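Local coordinates for extracellular sialidase/neuraminidase, putative (Aspergillus fumigatus, PDB 2XZI), which is an extracellular fungal sialidase that acts as a KDNase, probably releasing terminal deaminated neuraminic acid (Kdn) from glycosides by hydrolysis, at residues 224-229 against 242-247; 251-256 against 265-270; 109-114 against 211-216. All coordinates share one frame; numbering follows the deposited sequence. Where two conformers were deposited one is given.

In the fold
All three interactions lie in a six-bladed beta-propeller. Interactions 1 and 2 belong to the same blade. Strand 240-244 pairs with strand 250-258, and Asn243 OD1 of the first meets Arg252 NE of the second, 2.6 Å apart. Interaction 1 lies nearest the centre of the chain and reaches the sugar pocket. Its chemistry is charged: salt bridges, a short backbone link and a bound ligand. Interaction 2 is regular antiparallel pairing with apolar packing, partly buried with an exposed margin. Interaction 3 stands apart, with nearest atoms about 16 Å from interaction 1. It ties hairpin loops of two other blades through one buried carboxylate with exposed residues at its margin.

Interaction 1 of 3, residues 224-229 against 242-247; sequences SGAGAE and RNDRPS. With KDM (deamino-alpha-neuraminic acid), chain C.
Glu229 lies alongside Arg245, both side chains running the same way toward the bound sugar. The Arg245 chain is extended from CG to NE, with CG anti to the backbone N (chi1 172°). This brings its guanidinium alongside the Glu229 carboxylate, within reach of the ligand. Arg245 NH1 forms a salt bridge to Glu229 OE1 at 2.9 Å. The two flat groups are steeply turned, 75° apart, and the nitrogen meets OE1 from above the carboxylate plane. The other oxygen, Glu229 OE2, is hydrogen-bonded to Tyr338 OH and lies 3.4 Å from KDM C6.

Arg245 holds the ligand carboxylate with both terminal nitrogens. Arg245 NH2 is 2.9 Å from KDM O1B, and NH1 makes a second bond to the same oxygen. A weak bond also runs from NH1 to the ring oxygen O6. KDM O8 lies over one face of the Arg245 guanidinium, offset toward its rim. This is the sialic acid site at the centre of a sialidase beta-propeller. Arg39 and Arg302 also bind the ligand, and with Arg245 they probably form the arginine triad known from this family. The tyrosine-glutamate pair is likewise characteristic of sialidase sites.

The two backbones are also joined directly. Arg245 N donates to Glu229 O at 3.0 Å in an almost straight bond. A water accepts from Glu229 N and donates to Arg245 O.

Asp244 OD2 takes the backbone N of Gly227 at 2.7 Å through its anti lone pair. Arg242 folds back, bent at chi2 and chi3, and grips the same carboxylate side-on. Arg242 NE reaches Asp244 OD1 at 2.9 Å and Arg242 NH2 reaches Asp244 OD2 at 2.8 Å. Two bonds on OD2 and one on OD1 hold the carboxylate's rotation. Ala226 CB packs 3.6 Å from Asp244 OD2.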
loop_
_atom_site.group_PDB
_atom_site.type_symbol
_atom_site.label_atom_id
_atom_site.label_comp_id
_atom_site.label_asym_id
_atom_site.label_seq_id
_atom_site.Cartn_x
_atom_site.Cartn_y
_atom_site.Cartn_z
ATOM N N SER A 224 19.207 -6.335 -7.784
ATOM C CA SER A 224 19.865 -7.382 -7.024
ATOM C C SER A 224 19.696 -7.152 -5.520
ATOM O O SER A 224 20.061 -6.101 -4.988
ATOM C CB SER A 224 21.346 -7.448 -7.417
ATOM O OG SER A 224 22.018 -8.475 -6.713
ATOM N N GLY A 225 19.127 -8.141 -4.847
ATOM C CA GLY A 225 18.921 -8.075 -3.406
ATOM C C GLY A 225 17.602 -7.478 -2.936
ATOM O O GLY A 225 17.408 -7.348 -1.728
ATOM N N ALA A 226 16.713 -7.118 -3.866
ATOM C CA ALA A 226 15.422 -6.516 -3.502
ATOM C C ALA A 226 14.495 -7.542 -2.885
ATOM O O ALA A 226 14.620 -8.744 -3.128
ATOM C CB ALA A 226 14.757 -5.846 -4.708
ATOM N N GLY A 227 13.558 -7.063 -2.084
ATOM C CA GLY A 227 12.534 -7.929 -1.520
ATOM C C GLY A 227 11.359 -8.202 -2.441
ATOM O O GLY A 227 11.313 -7.733 -3.593
ATOM N N ALA A 228 10.417 -8.987 -1.932
ATOM C CA ALA A 228 9.160 -9.235 -2.619
ATOM C C ALA A 228 8.227 -8.026 -2.512
ATOM O O ALA A 228 7.544 -7.708 -3.475
ATOM C CB ALA A 228 8.487 -10.485 -2.057
ATOM N N GLU A 229 8.182 -7.382 -1.344
ATOM C CA GLU A 229 7.290 -6.240 -1.105
ATOM C C GLU A 229 8.106 -4.989 -0.870
ATOM O O GLU A 229 8.652 -4.779 0.215
ATOM C CB GLU A 229 6.356 -6.494 0.085
ATOM C CG GLU A 229 5.294 -7.543 -0.157
ATOM C CD GLU A 229 4.362 -7.758 1.027
ATOM O OE1 GLU A 229 4.678 -7.293 2.158
ATOM O OE2 GLU A 229 3.285 -8.351 0.789
ATOM N N ARG A 242 14.867 2.561 -2.368
ATOM C CA ARG A 242 14.013 1.404 -2.116
ATOM C C ARG A 242 14.088 1.058 -0.640
ATOM O O ARG A 242 15.178 1.023 -0.053
ATOM C CB ARG A 242 14.431 0.169 -2.928
ATOM C CG ARG A 242 13.965 0.125 -4.380
ATOM C CD ARG A 242 12.496 -0.354 -4.561
ATOM N NE ARG A 242 12.228 -1.733 -4.126
ATOM C CZ ARG A 242 11.704 -2.705 -4.883
ATOM N NH1 ARG A 242 11.374 -2.488 -6.150
ATOM N NH2 ARG A 242 11.502 -3.916 -4.365
ATOM N N ASN A 243 12.932 0.822 -0.032
ATOM C CA ASN A 243 12.857 0.418 1.367
ATOM C C ASN A 243 11.902 -0.767 1.424
ATOM O O ASN A 243 10.679 -0.624 1.290
ATOM C CB ASN A 243 12.414 1.615 2.224
ATOM C CG ASN A 243 12.309 1.287 3.700
ATOM O OD1 ASN A 243 11.783 0.238 4.070
ATOM N ND2 ASN A 243 12.779 2.194 4.550
ATOM N N ASP A 244 12.478 -1.959 1.546
ATOM C CA ASP A 244 11.749 -3.199 1.339
ATOM C C ASP A 244 11.534 -3.955 2.640
ATOM O O ASP A 244 12.325 -3.844 3.597
ATOM C CB ASP A 244 12.536 -4.106 0.381
ATOM C CG ASP A 244 12.503 -3.627 -1.068
ATOM O OD1 ASP A 244 12.128 -2.465 -1.321
ATOM O OD2 ASP A 244 12.876 -4.412 -1.962
ATOM N N ARG A 245 10.486 -4.770 2.643
ATOM C CA ARG A 245 10.248 -5.753 3.686
ATOM C C ARG A 245 11.348 -6.812 3.667
ATOM O O ARG A 245 11.661 -7.367 2.603
ATOM C CB ARG A 245 8.897 -6.414 3.410
ATOM C CG ARG A 245 8.573 -7.610 4.294
ATOM C CD ARG A 245 7.226 -8.166 3.909
ATOM N NE ARG A 245 6.931 -9.433 4.576
ATOM C CZ ARG A 245 5.710 -9.957 4.672
ATOM N NH1 ARG A 245 4.642 -9.292 4.220
ATOM N NH2 ARG A 245 5.552 -11.125 5.284
ATOM N N PRO A 246 11.932 -7.105 4.843
ATOM C CA PRO A 246 12.962 -8.147 4.884
ATOM C C PRO A 246 12.365 -9.555 4.746
ATOM O O PRO A 246 11.189 -9.770 5.074
ATOM C CB PRO A 246 13.553 -7.975 6.286
ATOM C CG PRO A 246 12.389 -7.470 7.119
ATOM C CD PRO A 246 11.699 -6.495 6.170
ATOM N N SER A 247 13.179 -10.509 4.280
ATOM C CA SER A 247 12.736 -11.917 4.214
ATOM C C SER A 247 12.552 -12.542 5.615
ATOM O O SER A 247 11.701 -13.416 5.808
ATOM C CB SER A 247 13.661 -12.768 3.327
ATOM O OG SER A 247 14.999 -12.763 3.782
HETATM C C2 KDM C . 1.258 -11.580 3.698
HETATM C C1 KDM C . 1.522 -11.027 5.093
HETATM C C3 KDM C . 0.082 -10.839 3.035
HETATM C C4 KDM C . 0.159 -10.825 1.481
HETATM C C5 KDM C . 1.144 -11.834 0.877
HETATM C C6 KDM C . 2.546 -11.606 1.494
HETATM C C7 KDM C . 3.552 -12.712 1.138
HETATM C C8 KDM C . 4.963 -12.335 1.624
HETATM C C9 KDM C . 5.956 -13.443 1.321
HETATM O O5 KDM C . 1.167 -11.739 -0.570
HETATM O O1A KDM C . 0.592 -10.432 5.685
HETATM O O1B KDM C . 2.673 -11.236 5.547
HETATM O O4 KDM C . -1.148 -11.103 0.977
HETATM O O6 KDM C . 2.514 -11.492 2.957
HETATM O O7 KDM C . 3.139 -13.933 1.758
HETATM O O8 KDM C . 5.426 -11.147 0.966
HETATM O O9 KDM C . 6.071 -13.544 -0.108
HETATM O O2 KDM C . 0.921 -12.957 3.910
HETATM O O HOH W 1 9.785 -8.649 0.898
#

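Interaction 2 of 3, residues 251-256 against 265-270; sequences YRMVAR and FAPDAG
Phe265 has CG anti to its carbonyl carbon (chi1 -80°) and a chi2 of 84°, which turns one face of the ring to Ala255. The Ala255 methyl sits over the ring centre in a CH-pi contact, CB to centroid 3.4 Å and only 3° off the normal. The edge of the ring faces the backbone of Met253. Met253 bends at chi2 and chi3 and curls along Pro267, with SD 3.9 Å from Pro267 CB. Tyr251 CB packs on Pro267 CB at 4.0 Å. Val254, on the face it shares with Ala266, runs beside Asp268, Val254 CG2 to Asp268 CB 4.0 Å.

The backbones pair antiparallel. Val254 and Ala266 are a hydrogen-bonded pair: Val254 N reaches Ala266 O at 2.9 Å, and Ala266 N reaches Val254 O at 3.0 Å. Met253 and Pro267 are a non-hydrogen-bonded pair. Asp268 N closes the row on Arg252 O at 2.8 Å. A water lies between Asp268 OD2 and Arg256 NH2. Asp268 OD1 accepts from Gly270 N in an Asx turn as the chain turns its corner. These contacts belong to the beta hairpin of strands 250-258 and 261-268 in one propeller blade.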
loop_
_atom_site.group_PDB
_atom_site.type_symbol
_atom_site.label_atom_id
_atom_site.label_comp_id
_atom_site.label_asym_id
_atom_site.label_seq_id
_atom_site.Cartn_x
_atom_site.Cartn_y
_atom_site.Cartn_z
ATOM N N TYR A 251 14.821 -5.823 10.365
ATOM C CA TYR A 251 14.966 -4.434 9.921
ATOM C C TYR A 251 14.560 -4.270 8.472
ATOM O O TYR A 251 14.660 -5.208 7.681
ATOM C CB TYR A 251 16.428 -3.978 10.079
ATOM C CG TYR A 251 16.917 -4.105 11.499
ATOM C CD1 TYR A 251 16.640 -3.111 12.441
ATOM C CD2 TYR A 251 17.611 -5.241 11.913
ATOM C CE1 TYR A 251 17.058 -3.236 13.759
ATOM C CE2 TYR A 251 18.043 -5.372 13.224
ATOM C CZ TYR A 251 17.756 -4.368 14.139
ATOM O OH TYR A 251 18.182 -4.494 15.439
ATOM N N ARG A 252 14.134 -3.059 8.131
ATOM C CA ARG A 252 13.899 -2.717 6.730
ATOM C C ARG A 252 15.186 -2.840 5.918
ATOM O O ARG A 252 16.286 -2.581 6.430
ATOM C CB ARG A 252 13.369 -1.295 6.612
ATOM C CG ARG A 252 12.107 -1.006 7.401
ATOM C CD ARG A 252 10.896 -1.809 6.946
ATOM N NE ARG A 252 10.499 -1.519 5.568
ATOM C CZ ARG A 252 9.462 -2.093 4.974
ATOM N NH1 ARG A 252 8.688 -2.946 5.655
ATOM N NH2 ARG A 252 9.165 -1.768 3.721
ATOM N N MET A 253 15.049 -3.270 4.669
ATOM C CA MET A 253 16.180 -3.406 3.759
ATOM C C MET A 253 16.188 -2.233 2.792
ATOM O O MET A 253 15.225 -2.026 2.055
ATOM C CB MET A 253 16.101 -4.742 3.011
ATOM C CG MET A 253 16.174 -5.977 3.912
ATOM S SD MET A 253 17.739 -6.120 4.798
ATOM C CE MET A 253 18.810 -6.609 3.462
ATOM N N VAL A 254 17.271 -1.458 2.793
ATOM C CA VAL A 254 17.341 -0.209 2.040
ATOM C C VAL A 254 18.406 -0.254 0.953
ATOM O O VAL A 254 19.509 -0.768 1.172
ATOM C CB VAL A 254 17.560 1.031 2.991
ATOM C CG1 VAL A 254 17.893 2.300 2.217
ATOM C CG2 VAL A 254 16.325 1.245 3.862
ATOM N N ALA A 255 18.067 0.265 -0.224
ATOM C CA ALA A 255 19.047 0.497 -1.278
ATOM C C ALA A 255 18.775 1.831 -1.937
ATOM O O ALA A 255 17.617 2.296 -1.968
ATOM C CB ALA A 255 19.017 -0.617 -2.301
ATOM N N ARG A 256 19.835 2.449 -2.471
ATOM C CA ARG A 256 19.739 3.757 -3.129
ATOM C C ARG A 256 20.273 3.669 -4.543
ATOM O O ARG A 256 21.154 2.849 -4.832
ATOM C CB ARG A 256 20.473 4.833 -2.326
ATOM C CG ARG A 256 19.765 5.146 -1.035
ATOM C CD ARG A 256 20.615 6.050 -0.123
ATOM N NE ARG A 256 19.940 6.305 1.147
ATOM C CZ ARG A 256 20.030 5.522 2.222
ATOM N NH1 ARG A 256 20.786 4.427 2.207
ATOM N NH2 ARG A 256 19.365 5.841 3.321
ATOM N N PHE A 265 21.400 -3.666 -1.309
ATOM C CA PHE A 265 20.466 -3.627 -0.189
ATOM C C PHE A 265 21.182 -3.995 1.102
ATOM O O PHE A 265 21.986 -4.932 1.129
ATOM C CB PHE A 265 19.288 -4.575 -0.407
ATOM C CG PHE A 265 18.233 -4.018 -1.323
ATOM C CD1 PHE A 265 18.370 -4.129 -2.707
ATOM C CD2 PHE A 265 17.095 -3.384 -0.800
ATOM C CE1 PHE A 265 17.396 -3.607 -3.579
ATOM C CE2 PHE A 265 16.116 -2.870 -1.671
ATOM C CZ PHE A 265 16.265 -2.983 -3.050
ATOM N N ALA A 266 20.889 -3.249 2.163
ATOM C CA ALA A 266 21.452 -3.505 3.488
ATOM C C ALA A 266 20.431 -3.137 4.555
ATOM O O ALA A 266 19.619 -2.233 4.352
ATOM C CB ALA A 266 22.747 -2.706 3.677
ATOM N N PRO A 267 20.454 -3.845 5.698
ATOM C CA PRO A 267 19.469 -3.532 6.732
ATOM C C PRO A 267 19.685 -2.130 7.286
ATOM O O PRO A 267 20.839 -1.688 7.435
ATOM C CB PRO A 267 19.714 -4.604 7.805
ATOM C CG PRO A 267 21.084 -5.125 7.514
ATOM C CD PRO A 267 21.287 -5.014 6.050
ATOM N N ASP A 268 18.586 -1.420 7.552
ATOM C CA ASP A 268 18.641 -0.114 8.193
ATOM C C ASP A 268 18.386 -0.319 9.674
ATOM O O ASP A 268 17.259 -0.584 10.085
ATOM C CB ASP A 268 17.592 0.830 7.601
ATOM C CG ASP A 268 17.714 2.249 8.129
ATOM O OD1 ASP A 268 18.167 2.449 9.277
ATOM O OD2 ASP A 268 17.349 3.180 7.386
ATOM N N ALA A 269 19.445 -0.225 10.473
ATOM C CA ALA A 269 19.337 -0.514 11.901
ATOM C C ALA A 269 18.443 0.485 12.644
ATOM O O ALA A 269 18.026 0.232 13.777
ATOM C CB ALA A 269 20.732 -0.588 12.535
ATOM N N GLY A 270 18.134 1.606 11.988
ATOM C CA GLY A 270 17.246 2.628 12.555
ATOM C C GLY A 270 15.765 2.305 12.367
ATOM O O GLY A 270 14.907 2.979 12.952
HETATM O O HOH W 2 19.566 4.542 5.904
#

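Interaction 3 of 3, residues 109-114 against 211-216; sequences VDDDNT and GAPGNR
Pro213 packs its ring against the acidic turn 110-113, with CG 3.7 Å from Asp111 CB and CB 3.8 Å from Asp112 OD1. Both segments are hairpin loops of consecutive blades in the beta-propeller. Residues 212-215 make a type II beta turn, and residues 110-113 a type I turn. In one of its two conformers, Asp111 also forms a salt bridge to Arg192.

Gly214 follows at positive phi. With no side chain, it brings its backbone close to the other loop. Gly214 CA lies 3.6 Å from Thr114 OG1. That hydroxyl donates to Asp112 OD2, and Asp112 OD1 accepts from Thr114 N in an Asx turn, so the acidic loop is braced from within. Gly214 N donates to Asp110 OD2 at 2.8 Å, coming from above the carboxylate plane.

Arg216 bends at chi2 (-68°) and meets the buried Asp110 from the opposite direction. The two flat groups are nearly coplanar, 10° apart, and the grip is side-on. Each Asp110 oxygen has two donors: Asp111 N joins Arg216 at OD1, and Gly214 N joins it at OD2. Arg216 NH2 bonds to the syn lone pair of Asp110 OD1 at 2.7 Å, and Arg216 NE to that of Asp110 OD2 at 2.8 Å, almost perfectly straight at 177°.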
loop_
_atom_site.group_PDB
_atom_site.type_symbol
_atom_site.label_atom_id
_atom_site.label_comp_id
_atom_site.label_asym_id
_atom_site.label_seq_id
_atom_site.Cartn_x
_atom_site.Cartn_y
_atom_site.Cartn_z
ATOM N N VAL A 109 -0.585 8.106 -9.591
ATOM C CA VAL A 109 -1.294 9.149 -10.304
ATOM C C VAL A 109 -0.326 9.812 -11.285
ATOM O O VAL A 109 0.729 10.306 -10.897
ATOM C CB VAL A 109 -1.891 10.198 -9.345
ATOM C CG1 VAL A 109 -2.596 11.310 -10.155
ATOM C CG2 VAL A 109 -2.856 9.552 -8.332
ATOM N N ASP A 110 -0.695 9.799 -12.567
ATOM C CA ASP A 110 0.129 10.437 -13.602
ATOM C C ASP A 110 -0.237 11.912 -13.793
ATOM O O ASP A 110 -1.251 12.366 -13.261
ATOM C CB ASP A 110 0.062 9.662 -14.919
ATOM C CG ASP A 110 1.378 9.687 -15.691
ATOM O OD1 ASP A 110 2.219 10.593 -15.453
ATOM O OD2 ASP A 110 1.565 8.791 -16.539
ATOM N N ASP A 111 0.579 12.650 -14.560
ATOM C CA ASP A 111 0.476 14.124 -14.658
ATOM C C ASP A 111 -0.841 14.606 -15.262
ATOM O O ASP A 111 -1.292 15.733 -14.990
ATOM C CB ASP A 111 1.604 14.712 -15.523
ATOM C CG ASP A 111 2.992 14.384 -15.014
ATOM O OD1 ASP A 111 3.139 13.910 -13.865
ATOM O OD2 ASP A 111 3.947 14.617 -15.781
ATOM N N ASP A 112 -1.427 13.773 -16.117
ATOM C CA ASP A 112 -2.685 14.083 -16.801
ATOM C C ASP A 112 -3.897 13.703 -15.962
ATOM O O ASP A 112 -5.033 13.836 -16.410
ATOM C CB ASP A 112 -2.748 13.340 -18.139
ATOM C CG ASP A 112 -2.790 11.825 -17.971
ATOM O OD1 ASP A 112 -2.170 11.300 -17.006
ATOM O OD2 ASP A 112 -3.459 11.147 -18.775
ATOM N N ASN A 113 -3.624 13.220 -14.748
ATOM C CA ASN A 113 -4.618 12.600 -13.857
ATOM C C ASN A 113 -5.127 11.221 -14.249
ATOM O O ASN A 113 -6.097 10.745 -13.666
ATOM C CB ASN A 113 -5.775 13.538 -13.468
ATOM C CG ASN A 113 -6.355 13.183 -12.128
ATOM O OD1 ASN A 113 -5.620 12.825 -11.200
ATOM N ND2 ASN A 113 -7.685 13.248 -12.012
ATOM N N THR A 114 -4.479 10.548 -15.208
ATOM C CA THR A 114 -4.735 9.112 -15.339
ATOM C C THR A 114 -4.252 8.442 -14.044
ATOM O O THR A 114 -3.119 8.680 -13.596
ATOM C CB THR A 114 -4.007 8.485 -16.524
ATOM O OG1 THR A 114 -4.582 8.992 -17.737
ATOM C CG2 THR A 114 -4.132 6.963 -16.517
ATOM N N GLY A 211 7.610 8.433 -21.106
ATOM C CA GLY A 211 6.815 9.017 -22.185
ATOM C C GLY A 211 5.607 9.781 -21.701
ATOM O O GLY A 211 5.594 10.325 -20.589
ATOM N N ALA A 212 4.588 9.834 -22.554
ATOM C CA ALA A 212 3.440 10.708 -22.369
ATOM C C ALA A 212 2.606 10.294 -21.157
ATOM O O ALA A 212 2.226 9.127 -21.046
ATOM C CB ALA A 212 2.586 10.686 -23.642
ATOM N N PRO A 213 2.330 11.249 -20.239
ATOM C CA PRO A 213 1.457 10.928 -19.096
ATOM C C PRO A 213 0.167 10.204 -19.483
ATOM O O PRO A 213 -0.574 10.628 -20.392
ATOM C CB PRO A 213 1.164 12.299 -18.508
ATOM C CG PRO A 213 2.443 13.045 -18.730
ATOM C CD PRO A 213 2.928 12.591 -20.097
ATOM N N GLY A 214 -0.096 9.103 -18.786
ATOM C CA GLY A 214 -1.281 8.303 -19.059
ATOM C C GLY A 214 -1.226 7.506 -20.355
ATOM O O GLY A 214 -2.196 6.848 -20.726
ATOM N N ASN A 215 -0.073 7.563 -21.031
ATOM C CA ASN A 215 0.179 6.740 -22.229
ATOM C C ASN A 215 1.629 6.269 -22.193
ATOM O O ASN A 215 2.370 6.320 -23.195
ATOM C CB ASN A 215 -0.136 7.490 -23.538
ATOM C CG ASN A 215 -1.612 7.407 -23.944
ATOM O OD1 ASN A 215 -2.067 6.412 -24.527
ATOM N ND2 ASN A 215 -2.360 8.468 -23.661
ATOM N N ARG A 216 2.027 5.766 -21.028
ATOM C CA ARG A 216 3.414 5.395 -20.784
ATOM C C ARG A 216 3.832 4.111 -21.458
ATOM O O ARG A 216 3.020 3.221 -21.670
ATOM C CB ARG A 216 3.659 5.246 -19.278
ATOM C CG ARG A 216 3.364 6.507 -18.463
ATOM C CD ARG A 216 4.327 7.656 -18.734
ATOM N NE ARG A 216 4.150 8.665 -17.702
ATOM C CZ ARG A 216 5.093 9.489 -17.282
ATOM N NH1 ARG A 216 6.317 9.452 -17.822
ATOM N NH2 ARG A 216 4.819 10.351 -16.312
#